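Local coordinates for ethyl tert-butyl ether degradation EthD protein (Ralstonia eutropha JMP134, PDB 3BF4) that is of unknown function but adopts a ferredoxin-like fold of the EthD family, and may have oxidoreductase activity, at residues M26-E31 with T109-V114. The protein carries 3 engineered substitutions. Residues are numbered along the deposited sequence; the frame is centred on the assembly and turned at random. Where two conformers were deposited one is given.
Sequences MYPYTE and TDIAPV. With EDO (1,2-ethanediol), chain C.
Tyr-27 lays one face of its ring against Pro-113, whose CB sits 3.7 Å from the ring centroid, a CH-pi contact. A first torsion of -65° leaves CG beside the backbone N and lets the ring lie flank to flank with the proline. Ile-111 O meets the ring edge in its plane, 3.6 Å from Tyr-27 CD1. At the far end, Tyr-27 OH is hydrogen-bonded to Tyr-108 OH, a partner from the protein itself, and to O1 of a 1,2-ethanediol that probably came from the crystallisation liquor. Ile-111 and Pro-28 pass each other pointing oppositely: Ile-111 CG2 packs 3.6 Å from Pro-28 CD, while CD1 reaches Pro-28 O. Beyond Pro-113 the two segments pair antiparallel at Met-26 and Val-114, a hydrogen-bonded pair, Val-114 N donating almost straight to Met-26 O (2.8 Å) and Met-26 N to Val-114 O (2.9 Å). On the face of the sheet that both residues share, Met-26, built as selenomethionine, turns at its last torsion (chi3 -61°), bringing CE to 3.8 Å from Val-114 CG1. Phe-35 and Tyr-40 meet the Tyr-27 ring edge-to-face, and Phe-76 of the second subunit packs on Met-26. Segment 109-114 thus leads from helix 87-103 into strand 114-120, outermost in this chain's sheet, with strand 21-28 between it and strand 76-84.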
loop_
_atom_site.group_PDB
_atom_site.type_symbol
_atom_site.label_atom_id
_atom_site.label_comp_id
_atom_site.label_asym_id
_atom_site.label_seq_id
_atom_site.Cartn_x
_atom_site.Cartn_y
_atom_site.Cartn_z
HETATM N N MSE A 26 3.258 7.689 0.487
HETATM C CA MSE A 26 4.464 6.866 0.515
HETATM C C MSE A 26 5.709 7.744 0.483
HETATM O O MSE A 26 5.942 8.443 -0.499
HETATM C CB MSE A 26 4.404 5.919 -0.680
HETATM C CG MSE A 26 3.103 5.118 -0.715
HETATM SE SE MSE A 26 2.804 4.102 -2.316
HETATM C CE MSE A 26 2.756 5.551 -3.626
ATOM N N TYR A 27 6.489 7.706 1.568
ATOM C CA TYR A 27 7.674 8.555 1.736
ATOM C C TYR A 27 8.901 7.773 1.315
ATOM O O TYR A 27 9.265 6.842 2.028
ATOM C CB TYR A 27 7.805 9.004 3.197
ATOM C CG TYR A 27 6.676 9.890 3.655
ATOM C CD1 TYR A 27 6.806 11.286 3.637
ATOM C CD2 TYR A 27 5.462 9.343 4.094
ATOM C CE1 TYR A 27 5.756 12.119 4.062
ATOM C CE2 TYR A 27 4.412 10.156 4.514
ATOM C CZ TYR A 27 4.559 11.545 4.492
ATOM O OH TYR A 27 3.527 12.350 4.909
ATOM N N PRO A 28 9.532 8.131 0.165
ATOM C CA PRO A 28 10.717 7.409 -0.290
ATOM C C PRO A 28 11.868 7.447 0.722
ATOM O O PRO A 28 12.095 8.490 1.360
ATOM C CB PRO A 28 11.134 8.166 -1.559
ATOM C CG PRO A 28 9.954 8.882 -1.992
ATOM C CD PRO A 28 9.212 9.235 -0.767
ATOM N N TYR A 29 12.540 6.306 0.878
ATOM C CA TYR A 29 13.691 6.185 1.767
ATOM C C TYR A 29 14.842 6.949 1.127
ATOM O O TYR A 29 15.154 6.720 -0.040
ATOM C CB TYR A 29 14.092 4.712 1.963
ATOM C CG TYR A 29 15.314 4.471 2.850
ATOM C CD1 TYR A 29 15.180 4.227 4.226
ATOM C CD2 TYR A 29 16.606 4.472 2.309
ATOM C CE1 TYR A 29 16.314 4.002 5.050
ATOM C CE2 TYR A 29 17.743 4.248 3.117
ATOM C CZ TYR A 29 17.590 4.016 4.484
ATOM O OH TYR A 29 18.713 3.796 5.268
ATOM N N THR A 30 15.439 7.856 1.893
ATOM C CA THR A 30 16.595 8.649 1.458
ATOM C C THR A 30 17.639 8.535 2.586
ATOM O O THR A 30 17.365 8.958 3.719
ATOM C CB THR A 30 16.202 10.128 1.195
ATOM O OG1 THR A 30 14.936 10.196 0.505
ATOM C CG2 THR A 30 17.286 10.828 0.387
ATOM N N GLU A 31 18.792 7.919 2.280
ATOM C CA GLU A 31 19.892 7.675 3.248
ATOM C C GLU A 31 20.249 8.909 4.090
ATOM O O GLU A 31 20.664 9.934 3.541
ATOM C CB GLU A 31 21.155 7.172 2.524
ATOM N N THR A 109 9.269 15.377 8.916
ATOM C CA THR A 109 10.130 15.000 7.799
ATOM C C THR A 109 10.318 16.087 6.735
ATOM O O THR A 109 9.473 16.983 6.589
ATOM C CB THR A 109 9.556 13.742 7.050
ATOM O OG1 THR A 109 10.518 13.232 6.114
ATOM C CG2 THR A 109 8.226 14.059 6.290
ATOM N N ASP A 110 11.433 16.018 6.004
ATOM C CA ASP A 110 11.689 16.874 4.826
ATOM C C ASP A 110 11.525 16.068 3.519
ATOM O O ASP A 110 11.804 16.587 2.433
ATOM C CB ASP A 110 13.081 17.537 4.894
ATOM C CG ASP A 110 13.149 18.703 5.880
ATOM O OD1 ASP A 110 12.163 19.466 6.026
ATOM O OD2 ASP A 110 14.220 18.878 6.496
ATOM N N ILE A 111 11.022 14.833 3.614
ATOM C CA ILE A 111 10.801 13.968 2.449
ATOM C C ILE A 111 9.437 14.305 1.824
ATOM O O ILE A 111 8.426 14.308 2.526
ATOM C CB ILE A 111 10.851 12.453 2.841
ATOM C CG1 ILE A 111 12.221 12.103 3.466
ATOM C CG2 ILE A 111 10.556 11.573 1.619
ATOM C CD1 ILE A 111 12.395 10.642 3.881
ATOM N N ALA A 112 9.437 14.595 0.520
ATOM C CA ALA A 112 8.211 14.858 -0.243
ATOM C C ALA A 112 7.599 13.474 -0.556
ATOM O O ALA A 112 8.262 12.646 -1.203
ATOM C CB ALA A 112 8.514 15.619 -1.544
ATOM N N PRO A 113 6.367 13.207 -0.079
ATOM C CA PRO A 113 5.763 11.908 -0.352
ATOM C C PRO A 113 5.186 11.771 -1.759
ATOM O O PRO A 113 4.930 12.772 -2.449
ATOM C CB PRO A 113 4.627 11.829 0.672
ATOM C CG PRO A 113 4.258 13.220 0.912
ATOM C CD PRO A 113 5.472 14.059 0.725
ATOM N N VAL A 114 5.031 10.517 -2.169
ATOM C CA VAL A 114 4.355 10.139 -3.407
ATOM C C VAL A 114 2.928 9.800 -2.938
ATOM O O VAL A 114 2.754 9.066 -1.960
ATOM C CB VAL A 114 5.034 8.949 -4.091
ATOM C CG1 VAL A 114 4.286 8.542 -5.365
ATOM C CG2 VAL A 114 6.495 9.282 -4.411
HETATM C C1 EDO C . -0.124 11.324 5.772
HETATM O O1 EDO C . 1.144 10.855 5.273
HETATM C C2 EDO C . -0.550 12.663 5.162
HETATM O O2 EDO C . 0.584 13.438 4.757
#